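Local coordinates for protein TRAP dicarboxylate transporter, DctP subunit (Ochrobactrum anthropi, PDB 4P47) that probably captures a small organic acid in the periplasm and delivers it to a TRAP-type membrane transporter, at residues F112-G117 with H235-Q240; K171-Q176 with L194-L199; N213-I218 with E277-A282; N217-K222 with L283-K288. One frame throughout, in Å; residues are numbered along the deposited sequence.

Contact 1: F112-G117 with H235-Q240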
loop_
_atom_site.group_PDB
_atom_site.type_symbol
_atom_site.label_atom_id
_atom_site.label_comp_id
_atom_site.label_asym_id
_atom_site.label_seq_id
_atom_site.Cartn_x
_atom_site.Cartn_y
_atom_site.Cartn_z
ATOM N N PHE A 112 9.758 -5.326 -5.076
ATOM C CA PHE A 112 9.434 -6.233 -6.170
ATOM C C PHE A 112 8.758 -7.535 -5.723
ATOM O O PHE A 112 8.944 -8.591 -6.342
ATOM C CB PHE A 112 10.690 -6.544 -7.009
ATOM C CG PHE A 112 11.378 -5.319 -7.552
ATOM C CD1 PHE A 112 10.795 -4.557 -8.559
ATOM C CD2 PHE A 112 12.608 -4.915 -7.059
ATOM C CE1 PHE A 112 11.427 -3.439 -9.053
ATOM C CE2 PHE A 112 13.244 -3.794 -7.569
ATOM C CZ PHE A 112 12.639 -3.049 -8.568
ATOM N N LEU A 113 7.929 -7.473 -4.685
ATOM C CA LEU A 113 7.214 -8.673 -4.220
ATOM C C LEU A 113 6.201 -9.159 -5.257
ATOM O O LEU A 113 6.166 -10.347 -5.578
ATOM C CB LEU A 113 6.467 -8.406 -2.903
ATOM C CG LEU A 113 7.338 -7.938 -1.732
ATOM C CD1 LEU A 113 6.496 -7.741 -0.478
ATOM C CD2 LEU A 113 8.485 -8.904 -1.430
ATOM N N PHE A 114 5.359 -8.251 -5.761
ATOM C CA PHE A 114 4.225 -8.631 -6.589
ATOM C C PHE A 114 4.258 -7.945 -7.937
ATOM O O PHE A 114 4.672 -6.780 -8.035
ATOM C CB PHE A 114 2.905 -8.262 -5.891
ATOM C CG PHE A 114 2.861 -8.612 -4.444
ATOM C CD1 PHE A 114 3.014 -9.925 -4.027
ATOM C CD2 PHE A 114 2.616 -7.636 -3.486
ATOM C CE1 PHE A 114 2.974 -10.244 -2.690
ATOM C CE2 PHE A 114 2.562 -7.952 -2.150
ATOM C CZ PHE A 114 2.742 -9.270 -1.748
ATOM N N ASN A 115 3.776 -8.642 -8.963
ATOM C CA ASN A 115 3.693 -8.071 -10.302
ATOM C C ASN A 115 2.265 -7.657 -10.686
ATOM O O ASN A 115 2.051 -7.008 -11.709
ATOM C CB ASN A 115 4.284 -9.053 -11.328
ATOM C CG ASN A 115 5.775 -9.348 -11.078
ATOM O OD1 ASN A 115 6.296 -9.111 -9.983
ATOM N ND2 ASN A 115 6.459 -9.868 -12.098
ATOM N N SER A 116 1.295 -8.017 -9.842
ATOM C CA SER A 116 -0.103 -7.706 -10.077
ATOM C C SER A 116 -0.895 -7.702 -8.776
ATOM O O SER A 116 -0.484 -8.302 -7.773
ATOM C CB SER A 116 -0.738 -8.748 -11.004
ATOM O OG SER A 116 -0.856 -9.998 -10.351
ATOM N N GLY A 117 -2.050 -7.061 -8.829
ATOM C CA GLY A 117 -2.975 -7.040 -7.704
ATOM C C GLY A 117 -3.417 -8.429 -7.285
ATOM O O GLY A 117 -3.553 -8.716 -6.100
ATOM N N HIS A 235 8.042 -1.232 -7.926
ATOM C CA HIS A 235 9.177 -1.530 -7.068
ATOM C C HIS A 235 8.749 -1.833 -5.646
ATOM O O HIS A 235 9.487 -2.501 -4.929
ATOM C CB HIS A 235 10.249 -0.427 -7.109
ATOM C CG HIS A 235 9.726 0.935 -6.790
ATOM N ND1 HIS A 235 9.268 1.783 -7.768
ATOM C CD2 HIS A 235 9.569 1.587 -5.614
ATOM C CE1 HIS A 235 8.851 2.904 -7.211
ATOM N NE2 HIS A 235 9.019 2.818 -5.907
ATOM N N GLN A 236 7.608 -1.293 -5.230
ATOM C CA GLN A 236 6.977 -1.680 -3.983
ATOM C C GLN A 236 5.474 -1.719 -4.218
ATOM O O GLN A 236 4.976 -1.187 -5.203
ATOM C CB GLN A 236 7.272 -0.665 -2.890
ATOM C CG GLN A 236 8.712 -0.662 -2.431
ATOM C CD GLN A 236 8.988 0.561 -1.617
ATOM O OE1 GLN A 236 8.996 1.696 -2.139
ATOM N NE2 GLN A 236 9.179 0.378 -0.331
ATOM N N TYR A 237 4.770 -2.380 -3.308
ATOM C CA TYR A 237 3.319 -2.454 -3.315
ATOM C C TYR A 237 2.863 -2.021 -1.947
ATOM O O TYR A 237 3.385 -2.516 -0.958
ATOM C CB TYR A 237 2.838 -3.870 -3.574
ATOM C CG TYR A 237 1.319 -3.988 -3.528
ATOM C CD1 TYR A 237 0.532 -3.569 -4.592
ATOM C CD2 TYR A 237 0.678 -4.528 -2.422
ATOM C CE1 TYR A 237 -0.859 -3.678 -4.545
ATOM C CE2 TYR A 237 -0.702 -4.657 -2.384
ATOM C CZ TYR A 237 -1.453 -4.234 -3.442
ATOM O OH TYR A 237 -2.828 -4.379 -3.383
ATOM N N ASN A 238 1.883 -1.120 -1.891
ATOM C CA ASN A 238 1.310 -0.634 -0.640
ATOM C C ASN A 238 -0.072 -1.262 -0.383
ATOM O O ASN A 238 -1.081 -0.788 -0.916
ATOM C CB ASN A 238 1.137 0.911 -0.642
ATOM C CG ASN A 238 2.452 1.715 -0.656
ATOM O OD1 ASN A 238 2.485 2.847 -1.153
ATOM N ND2 ASN A 238 3.487 1.172 -0.068
ATOM N N PRO A 239 -0.129 -2.317 0.447
ATOM C CA PRO A 239 -1.414 -2.778 0.952
ATOM C C PRO A 239 -1.821 -1.889 2.094
ATOM O O PRO A 239 -0.942 -1.345 2.776
ATOM C CB PRO A 239 -1.106 -4.186 1.469
ATOM C CG PRO A 239 0.321 -4.169 1.825
ATOM C CD PRO A 239 0.990 -3.075 1.025
ATOM N N GLN A 240 -3.116 -1.724 2.309
ATOM C CA GLN A 240 -3.584 -1.050 3.500
ATOM C C GLN A 240 -4.128 -2.070 4.467
ATOM O O GLN A 240 -4.582 -3.162 4.061
ATOM C CB GLN A 240 -4.616 -0.001 3.173
ATOM C CG GLN A 240 -4.046 1.025 2.217
ATOM C CD GLN A 240 -4.652 2.370 2.397
ATOM O OE1 GLN A 240 -5.871 2.509 2.533
ATOM N NE2 GLN A 240 -3.811 3.388 2.392
#
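The backbone N of F112 donates to the carbonyl O of H235 over 2.8 Å, with an N-H...O angle of 155°. The donor stands well above the carbonyl plane. F112 adds a side-chain contact to this bond: the CE1 side of its ring rests on the backbone of H235, with F112 CE1 3.6 Å from H235 CA, and F112 CZ reaches H235 CB at 3.8 Å. The imidazole of H235 is not part of this packing. With CG placed between the backbone N and the carbonyl carbon (chi1 55°), it leads away to T233 and E212, which hydrogen-bond ND1 and NE2.

Strand 229-245 is a long strand of the two-domain solute-binding fold, paired with strands 90-94 and 141-156, and F112-S116 runs beside it, in the same direction at F112 to F114, before helix 117-125 begins. S116 is the N-cap of that helix, its OG bonded to the backbone N of E119.

Further along, F114 and Y237 form an offset edge-to-face pair, with ring centroids 5.6 Å apart and planes at 84°. The edge of F114 supplies the touching atoms: F114 CD2 comes within 3.8 Å of Y237 CB, and F114 CE2 lies 3.9 Å from Y237 CD2. Over one face of the F114 ring sits L113 CB, 3.7 Å above its centre. The hydroxyl of Y237 extends beyond the pair to a hydrogen bond with E148, while A120 of helix 117-125 touches both side chains.

Contact 2: K171-Q176 with L194-L199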
loop_
_atom_site.group_PDB
_atom_site.type_symbol
_atom_site.label_atom_id
_atom_site.label_comp_id
_atom_site.label_asym_id
_atom_site.label_seq_id
_atom_site.Cartn_x
_atom_site.Cartn_y
_atom_site.Cartn_z
ATOM N N LYS A 171 18.155 11.720 -9.693
ATOM C CA LYS A 171 17.791 12.295 -8.402
ATOM C C LYS A 171 16.291 12.103 -8.242
ATOM O O LYS A 171 15.493 12.810 -8.858
ATOM C CB LYS A 171 18.179 13.775 -8.351
ATOM C CG LYS A 171 19.688 13.981 -8.436
ATOM C CD LYS A 171 20.080 15.445 -8.593
ATOM C CE LYS A 171 21.582 15.640 -8.491
ATOM N NZ LYS A 171 21.958 17.079 -8.424
ATOM N N ILE A 172 15.925 11.110 -7.439
ATOM C CA ILE A 172 14.537 10.682 -7.308
ATOM C C ILE A 172 14.028 10.984 -5.905
ATOM O O ILE A 172 14.615 10.537 -4.924
ATOM C CB ILE A 172 14.395 9.163 -7.566
ATOM C CG1 ILE A 172 14.947 8.788 -8.953
ATOM C CG2 ILE A 172 12.924 8.728 -7.410
ATOM C CD1 ILE A 172 14.259 9.465 -10.151
ATOM N N ARG A 173 12.954 11.762 -5.796
ATOM C CA ARG A 173 12.313 11.986 -4.500
ATOM C C ARG A 173 11.675 10.671 -4.067
ATOM O O ARG A 173 10.827 10.102 -4.775
ATOM C CB ARG A 173 11.248 13.077 -4.594
ATOM C CG ARG A 173 10.674 13.506 -3.256
ATOM C CD ARG A 173 9.539 12.628 -2.753
ATOM N NE ARG A 173 8.843 13.293 -1.658
ATOM C CZ ARG A 173 7.724 12.858 -1.092
ATOM N NH1 ARG A 173 7.141 11.747 -1.536
ATOM N NH2 ARG A 173 7.184 13.544 -0.090
ATOM N N THR A 174 12.112 10.160 -2.917
ATOM C CA THR A 174 11.611 8.901 -2.375
ATOM C C THR A 174 11.111 9.083 -0.955
ATOM O O THR A 174 11.542 9.986 -0.239
ATOM C CB THR A 174 12.715 7.791 -2.344
ATOM O OG1 THR A 174 13.695 8.072 -1.329
ATOM C CG2 THR A 174 13.423 7.673 -3.677
ATOM N N LEU A 175 10.263 8.174 -0.510
ATOM C CA LEU A 175 10.038 8.033 0.926
ATOM C C LEU A 175 11.387 7.752 1.615
ATOM O O LEU A 175 12.333 7.211 1.022
ATOM C CB LEU A 175 9.003 6.942 1.239
ATOM C CG LEU A 175 7.618 7.193 0.640
ATOM C CD1 LEU A 175 6.670 6.102 1.087
ATOM C CD2 LEU A 175 7.114 8.562 1.040
ATOM N N GLN A 176 11.463 8.169 2.872
ATOM C CA GLN A 176 12.752 8.273 3.530
ATOM C C GLN A 176 12.928 7.276 4.665
ATOM O O GLN A 176 13.897 7.364 5.419
ATOM C CB GLN A 176 12.980 9.706 4.026
ATOM C CG GLN A 176 13.159 10.713 2.892
ATOM C CD GLN A 176 14.408 10.472 2.080
ATOM O OE1 GLN A 176 14.362 10.239 0.845
ATOM N NE2 GLN A 176 15.532 10.517 2.748
ATOM N N LEU A 194 12.192 15.264 0.345
ATOM C CA LEU A 194 11.507 16.510 0.085
ATOM C C LEU A 194 10.064 16.423 0.538
ATOM O O LEU A 194 9.399 15.448 0.223
ATOM C CB LEU A 194 11.539 16.828 -1.409
ATOM C CG LEU A 194 11.061 18.229 -1.783
ATOM C CD1 LEU A 194 12.084 19.254 -1.336
ATOM C CD2 LEU A 194 10.820 18.315 -3.265
ATOM N N PRO A 195 9.574 17.442 1.276
ATOM C CA PRO A 195 8.149 17.451 1.617
ATOM C C PRO A 195 7.267 17.402 0.375
ATOM O O PRO A 195 7.554 18.047 -0.638
ATOM C CB PRO A 195 7.975 18.784 2.354
ATOM C CG PRO A 195 9.338 19.084 2.902
ATOM C CD PRO A 195 10.287 18.588 1.865
ATOM N N TYR A 196 6.203 16.622 0.436
ATOM C CA TYR A 196 5.385 16.377 -0.738
ATOM C C TYR A 196 4.866 17.673 -1.376
ATOM O O TYR A 196 4.796 17.787 -2.609
ATOM C CB TYR A 196 4.202 15.468 -0.401
ATOM C CG TYR A 196 3.443 14.988 -1.612
ATOM C CD1 TYR A 196 3.934 13.939 -2.367
ATOM C CD2 TYR A 196 2.244 15.565 -1.999
ATOM C CE1 TYR A 196 3.267 13.486 -3.470
ATOM C CE2 TYR A 196 1.564 15.109 -3.119
ATOM C CZ TYR A 196 2.085 14.066 -3.847
ATOM O OH TYR A 196 1.439 13.551 -4.964
ATOM N N THR A 197 4.520 18.647 -0.544
ATOM C CA THR A 197 3.947 19.888 -1.035
ATOM C C THR A 197 4.932 20.683 -1.903
ATOM O O THR A 197 4.517 21.540 -2.691
ATOM C CB THR A 197 3.409 20.733 0.142
ATOM O OG1 THR A 197 2.565 21.768 -0.349
ATOM C CG2 THR A 197 4.506 21.308 0.957
ATOM N N GLU A 198 6.223 20.394 -1.790
ATOM C CA GLU A 198 7.242 21.086 -2.564
ATOM C C GLU A 198 7.645 20.348 -3.840
ATOM O O GLU A 198 8.399 20.874 -4.660
ATOM C CB GLU A 198 8.484 21.328 -1.705
ATOM C CG GLU A 198 8.192 22.250 -0.535
ATOM C CD GLU A 198 9.335 22.426 0.424
ATOM O OE1 GLU A 198 10.374 21.750 0.303
ATOM O OE2 GLU A 198 9.167 23.249 1.341
ATOM N N LEU A 199 7.124 19.135 -4.020
ATOM C CA LEU A 199 7.606 18.226 -5.044
ATOM C C LEU A 199 7.296 18.676 -6.475
ATOM O O LEU A 199 8.174 18.629 -7.327
ATOM C CB LEU A 199 7.060 16.810 -4.782
ATOM C CG LEU A 199 7.525 15.685 -5.722
ATOM C CD1 LEU A 199 9.030 15.688 -5.928
ATOM C CD2 LEU A 199 7.042 14.336 -5.176
HETATM O O HOH W 1 10.972 12.642 0.628
#
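R173 meets L199 first through its CB, which lies 3.7 Å from L199 CD1. Its CG then packs against L194 CB at 3.9 Å, and CD passes L199 CD2 at the same separation. A bend at chi2 (-84°) turns the chain so that the guanidinium comes edge-on to L194 O. There NE and NH2 of R173 both donate to L194 O, each at 2.9 Å, a side-on grip of two nitrogens on one atom. The oxygen lies in the guanidinium plane, only 7° out of it. Were R173 cut back to an alanine, L194 O would probably lose both arginine donors and a gap would open beside L199.

R173 ends strand 171-173, while L194-L199 leaves the parallel neighbour 190-192 for helix 196-205; the two strands and helix 178-186 between them make a beta-alpha-beta crossover.

Beyond CZ, NH1 approaches the edge of the Y196 ring in its plane, 4.0 Å from Y196 CD1, the guanidinium and ring planes being 63° apart. Nearby, a water bridges the segments, donating to T174 O and accepting from L194 N, the latter at 2.9 Å.

Contact 3: N213-I218 with E277-A282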
loop_
_atom_site.group_PDB
_atom_site.type_symbol
_atom_site.label_atom_id
_atom_site.label_comp_id
_atom_site.label_asym_id
_atom_site.label_seq_id
_atom_site.Cartn_x
_atom_site.Cartn_y
_atom_site.Cartn_z
ATOM N N ASN A 213 6.017 6.933 -6.512
ATOM C CA ASN A 213 4.701 7.052 -5.886
ATOM C C ASN A 213 3.713 6.228 -6.702
ATOM O O ASN A 213 4.017 5.814 -7.823
ATOM C CB ASN A 213 4.200 8.520 -5.819
ATOM C CG ASN A 213 4.515 9.207 -4.501
ATOM O OD1 ASN A 213 4.232 8.683 -3.423
ATOM N ND2 ASN A 213 5.086 10.399 -4.582
ATOM N N PRO A 214 2.503 6.039 -6.167
ATOM C CA PRO A 214 1.442 5.451 -7.001
ATOM C C PRO A 214 1.069 6.308 -8.198
ATOM O O PRO A 214 1.382 7.497 -8.267
ATOM C CB PRO A 214 0.260 5.313 -6.036
ATOM C CG PRO A 214 0.881 5.325 -4.659
ATOM C CD PRO A 214 2.033 6.291 -4.795
ATOM N N ASN A 215 0.424 5.691 -9.177
ATOM C CA ASN A 215 0.020 6.383 -10.374
ATOM C C ASN A 215 -0.941 7.544 -10.114
ATOM O O ASN A 215 -0.873 8.555 -10.812
ATOM C CB ASN A 215 -0.662 5.407 -11.337
ATOM C CG ASN A 215 0.282 4.376 -11.905
ATOM O OD1 ASN A 215 1.500 4.568 -11.935
ATOM N ND2 ASN A 215 -0.285 3.249 -12.334
ATOM N N ALA A 216 -1.828 7.413 -9.123
ATOM C CA ALA A 216 -2.868 8.408 -8.914
ATOM C C ALA A 216 -2.251 9.763 -8.680
ATOM O O ALA A 216 -2.804 10.775 -9.112
ATOM C CB ALA A 216 -3.752 8.031 -7.742
ATOM N N ASN A 217 -1.103 9.794 -8.018
ATOM C CA ASN A 217 -0.451 11.051 -7.695
ATOM C C ASN A 217 -0.069 11.826 -8.945
ATOM O O ASN A 217 -0.041 13.052 -8.927
ATOM C CB ASN A 217 0.806 10.791 -6.867
ATOM C CG ASN A 217 0.518 10.065 -5.573
ATOM O OD1 ASN A 217 0.029 8.936 -5.566
ATOM N ND2 ASN A 217 0.862 10.701 -4.455
ATOM N N ILE A 218 0.259 11.127 -10.028
ATOM C CA ILE A 218 0.661 11.794 -11.257
ATOM C C ILE A 218 -0.464 12.700 -11.751
ATOM O O ILE A 218 -0.226 13.828 -12.194
ATOM C CB ILE A 218 1.064 10.771 -12.344
ATOM C CG1 ILE A 218 2.274 9.969 -11.870
ATOM C CG2 ILE A 218 1.369 11.481 -13.672
ATOM C CD1 ILE A 218 2.578 8.722 -12.673
ATOM N N GLU A 277 -10.178 -0.472 -11.142
ATOM C CA GLU A 277 -10.878 0.261 -12.191
ATOM C C GLU A 277 -10.338 1.683 -12.273
ATOM O O GLU A 277 -10.088 2.219 -13.363
ATOM C CB GLU A 277 -12.379 0.297 -11.879
ATOM C CG GLU A 277 -13.090 -1.003 -12.197
ATOM C CD GLU A 277 -14.452 -1.135 -11.520
ATOM O OE1 GLU A 277 -14.823 -0.247 -10.721
ATOM O OE2 GLU A 277 -15.149 -2.137 -11.784
ATOM N N GLN A 278 -10.162 2.325 -11.131
ATOM C CA GLN A 278 -9.675 3.696 -11.119
ATOM C C GLN A 278 -8.240 3.757 -11.641
ATOM O O GLN A 278 -7.871 4.710 -12.331
ATOM C CB GLN A 278 -9.757 4.322 -9.714
ATOM C CG GLN A 278 -11.169 4.674 -9.270
ATOM C CD GLN A 278 -11.225 5.744 -8.184
ATOM O OE1 GLN A 278 -10.256 6.470 -7.939
ATOM N NE2 GLN A 278 -12.377 5.844 -7.526
ATOM N N ASP A 279 -7.414 2.772 -11.322
ATOM C CA ASP A 279 -6.031 2.784 -11.782
ATOM C C ASP A 279 -5.979 2.626 -13.290
ATOM O O ASP A 279 -5.154 3.269 -13.958
ATOM C CB ASP A 279 -5.199 1.698 -11.101
ATOM C CG ASP A 279 -3.722 1.778 -11.463
ATOM O OD1 ASP A 279 -3.101 2.834 -11.225
ATOM O OD2 ASP A 279 -3.188 0.779 -11.988
ATOM N N ALA A 280 -6.844 1.785 -13.850
ATOM C CA ALA A 280 -6.879 1.618 -15.297
ATOM C C ALA A 280 -7.213 2.951 -15.965
ATOM O O ALA A 280 -6.598 3.332 -16.971
ATOM C CB ALA A 280 -7.877 0.576 -15.690
ATOM N N THR A 281 -8.178 3.676 -15.413
ATOM C CA THR A 281 -8.583 4.955 -15.974
ATOM C C THR A 281 -7.481 5.997 -15.801
ATOM O O THR A 281 -7.220 6.794 -16.692
ATOM C CB THR A 281 -9.880 5.424 -15.314
ATOM O OG1 THR A 281 -10.897 4.467 -15.613
ATOM C CG2 THR A 281 -10.301 6.778 -15.842
ATOM N N ALA A 282 -6.812 5.992 -14.663
ATOM C CA ALA A 282 -5.690 6.886 -14.434
ATOM C C ALA A 282 -4.605 6.693 -15.472
ATOM O O ALA A 282 -4.033 7.648 -15.978
ATOM C CB ALA A 282 -5.112 6.649 -13.060
#
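N215 and D279 meet through a single hydrogen bond, in which N215 ND2 donates to D279 OD1 over 3.1 Å. Its N-H...O angle is 152°, and OD1 receives it on the syn lone pair, the side facing OD2. Amide and carboxylate are nearly coplanar, although the accepting oxygen is tilted 17° from the amide plane of N215. The same oxygen also lies against the stem of the asparagine, D279 OD1 being 3.5 Å from N215 CB.

On the aspartate side, the reach depends on the first torsion: CG is anti to the backbone N (chi1 -174°), which swings the carboxylate off its helix toward N215. On the other side, the amide is turned by a second bond, because N153 ND2 donates to N215 OD1 while ND2 serves D279. With both ends of the amide engaged, its rotation is fixed. The backbone of N215 is held too, its O accepting from I218 N at 2.9 Å. If D279 gave way to a leucine, N215 ND2 would probably lose this acceptor and the amide would be less firmly held, with one of its two described bonds gone.

L230 and L232 of strand 229-245, with L283 one turn along the long helix, touch the asparagine side chain. The bond thus joins helix 254-288, part of it predicted as coiled coil, to the turn between strand 210-213 and helix 216-220, with N153 of strand 141-156 bonded to the other end of the amide.

Contact 4: N217-K222 with L283-K288; sequences NIINAK and LDEIKK
I286 faces both I218 and I219, and meets the two at different inclinations. Against I218 it crosses at about a right angle, methyl to methyl: I218 CD1 and I286 CD1 are 4.0 Å apart, and I286 CD1 also lies 4.1 Å from I218 CB. Toward I219 it lies slantwise, and here the middle of its chain does the touching, with I286 CG1 3.9 Å from I219 CD1.

The torsions account for the difference. In I286 the chain runs out nearly straight past CG1 (chi2 167°), carrying CD1 to I218, while CG1 meets I219 and also comes near I218 CG2. In I219 it is bent instead (chi2 -64°), and this places I219 CD1 where it also meets E285 CB, again at 3.9 Å. I219 and E285 cross at about a right angle, and the CD1 methyl touches the glutamate at its base.

The short helix 216-220 thus packs on the last turn of helix 254-288, the CA atoms of I219 and I286 being 7.0 Å apart. Just past the contact K222 closes the short helix in a Schellman motif, with positive phi. L230 of strand 229-245 and M291 touch both I218 and I286, extending the apolar cluster toward the sheet.

No hydrogen bond or salt bridge links the two segments, so their hold on each other comes from the fit of aliphatic groups, with the methylene of E285 completing it on the exposed side.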
loop_
_atom_site.group_PDB
_atom_site.type_symbol
_atom_site.label_atom_id
_atom_site.label_comp_id
_atom_site.label_asym_id
_atom_site.label_seq_id
_atom_site.Cartn_x
_atom_site.Cartn_y
_atom_site.Cartn_z
ATOM N N ASN A 217 -1.103 9.794 -8.018
ATOM C CA ASN A 217 -0.451 11.051 -7.695
ATOM C C ASN A 217 -0.069 11.826 -8.945
ATOM O O ASN A 217 -0.041 13.052 -8.927
ATOM C CB ASN A 217 0.806 10.791 -6.867
ATOM C CG ASN A 217 0.518 10.065 -5.573
ATOM O OD1 ASN A 217 0.029 8.936 -5.566
ATOM N ND2 ASN A 217 0.862 10.701 -4.455
ATOM N N ILE A 218 0.259 11.127 -10.028
ATOM C CA ILE A 218 0.661 11.794 -11.257
ATOM C C ILE A 218 -0.464 12.700 -11.751
ATOM O O ILE A 218 -0.226 13.828 -12.194
ATOM C CB ILE A 218 1.064 10.771 -12.344
ATOM C CG1 ILE A 218 2.274 9.969 -11.870
ATOM C CG2 ILE A 218 1.369 11.481 -13.672
ATOM C CD1 ILE A 218 2.578 8.722 -12.673
ATOM N N ILE A 219 -1.692 12.200 -11.682
ATOM C CA ILE A 219 -2.846 13.004 -12.050
ATOM C C ILE A 219 -3.178 14.035 -10.966
ATOM O O ILE A 219 -3.311 15.227 -11.270
ATOM C CB ILE A 219 -4.050 12.106 -12.341
ATOM C CG1 ILE A 219 -3.783 11.225 -13.579
ATOM C CG2 ILE A 219 -5.313 12.956 -12.484
ATOM C CD1 ILE A 219 -3.604 11.954 -14.886
ATOM N N ASN A 220 -3.291 13.605 -9.713
ATOM C CA ASN A 220 -3.751 14.488 -8.644
ATOM C C ASN A 220 -2.850 15.704 -8.450
ATOM O O ASN A 220 -3.338 16.825 -8.258
ATOM C CB ASN A 220 -3.890 13.712 -7.328
ATOM C CG ASN A 220 -4.869 12.551 -7.433
ATOM O OD1 ASN A 220 -5.747 12.545 -8.295
ATOM N ND2 ASN A 220 -4.729 11.570 -6.546
ATOM N N ALA A 221 -1.539 15.491 -8.510
ATOM C CA ALA A 221 -0.564 16.568 -8.334
ATOM C C ALA A 221 -0.079 17.156 -9.661
ATOM O O ALA A 221 0.806 18.014 -9.681
ATOM C CB ALA A 221 0.615 16.080 -7.511
ATOM N N LYS A 222 -0.636 16.684 -10.775
ATOM C CA LYS A 222 -0.299 17.184 -12.109
ATOM C C LYS A 222 1.175 17.030 -12.459
ATOM O O LYS A 222 1.779 17.841 -13.146
ATOM C CB LYS A 222 -0.734 18.638 -12.271
ATOM C CG LYS A 222 -2.190 18.872 -11.878
ATOM C CD LYS A 222 -2.576 20.340 -12.101
ATOM C CE LYS A 222 -4.009 20.627 -11.705
ATOM N NZ LYS A 222 -4.955 19.952 -12.620
ATOM N N LEU A 283 -4.284 5.436 -15.740
ATOM C CA LEU A 283 -3.285 5.144 -16.755
ATOM C C LEU A 283 -3.737 5.609 -18.143
ATOM O O LEU A 283 -2.920 6.140 -18.913
ATOM C CB LEU A 283 -2.925 3.670 -16.742
ATOM C CG LEU A 283 -1.921 3.301 -15.668
ATOM C CD1 LEU A 283 -1.885 1.797 -15.497
ATOM C CD2 LEU A 283 -0.536 3.855 -16.036
ATOM N N ASP A 284 -5.021 5.446 -18.457
ATOM C CA ASP A 284 -5.560 5.997 -19.699
ATOM C C ASP A 284 -5.282 7.493 -19.770
ATOM O O ASP A 284 -4.809 8.005 -20.800
ATOM C CB ASP A 284 -7.081 5.792 -19.763
ATOM C CG ASP A 284 -7.499 4.335 -19.916
ATOM O OD1 ASP A 284 -6.722 3.537 -20.484
ATOM O OD2 ASP A 284 -8.640 4.013 -19.504
ATOM N N GLU A 285 -5.580 8.191 -18.680
ATOM C CA GLU A 285 -5.406 9.630 -18.603
ATOM C C GLU A 285 -3.945 10.016 -18.713
ATOM O O GLU A 285 -3.589 10.934 -19.442
ATOM C CB GLU A 285 -6.040 10.159 -17.324
ATOM C CG GLU A 285 -7.555 10.001 -17.378
ATOM C CD GLU A 285 -8.234 10.199 -16.054
ATOM O OE1 GLU A 285 -7.546 10.353 -15.025
ATOM O OE2 GLU A 285 -9.488 10.206 -16.048
ATOM N N ILE A 286 -3.081 9.304 -18.008
ATOM C CA ILE A 286 -1.649 9.572 -18.059
ATOM C C ILE A 286 -1.121 9.481 -19.502
ATOM O O ILE A 286 -0.373 10.346 -19.972
ATOM C CB ILE A 286 -0.903 8.610 -17.121
ATOM C CG1 ILE A 286 -1.221 8.998 -15.668
ATOM C CG2 ILE A 286 0.585 8.638 -17.375
ATOM C CD1 ILE A 286 -0.810 7.948 -14.624
ATOM N N LYS A 287 -1.512 8.440 -20.213
ATOM C CA LYS A 287 -1.049 8.281 -21.577
ATOM C C LYS A 287 -1.536 9.436 -22.454
ATOM O O LYS A 287 -0.787 9.933 -23.299
ATOM C CB LYS A 287 -1.483 6.931 -22.122
ATOM C CG LYS A 287 -0.718 5.781 -21.453
ATOM C CD LYS A 287 -1.260 4.425 -21.800
ATOM C CE LYS A 287 -0.498 3.351 -21.053
ATOM N NZ LYS A 287 -1.066 2.002 -21.286
ATOM N N LYS A 288 -2.756 9.916 -22.235
ATOM C CA LYS A 288 -3.301 10.996 -23.057
ATOM C C LYS A 288 -2.646 12.339 -22.767
ATOM O O LYS A 288 -2.753 13.268 -23.573
ATOM C CB LYS A 288 -4.820 11.048 -22.887
ATOM C CG LYS A 288 -5.460 9.819 -23.556
ATOM C CD LYS A 288 -6.992 9.835 -23.655
ATOM C CE LYS A 288 -7.515 10.349 -25.016
ATOM N NZ LYS A 288 -7.042 9.611 -26.237
#

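From the N terminus, contact 1 opens first, at the loop before helix 117-125, and closes on strand 229-245 more than a hundred residues later. Contact 2 is nested inside that loop, opening on strand 171-173 and closing at the start of helix 196-205. Contacts 3 and 4 open next, around helix 216-220, but close only beyond strand 229-245, on helix 254-288, so both cross contact 1. They share N217 and I218, their centres lie about 7 Å apart, and together they tie the short helix to the long one. Contact 2 meets both through Y196, which reaches N217, N213 of contact 3 and A221 of contact 4; contacts 1 and 2 reach the same sheet without touching.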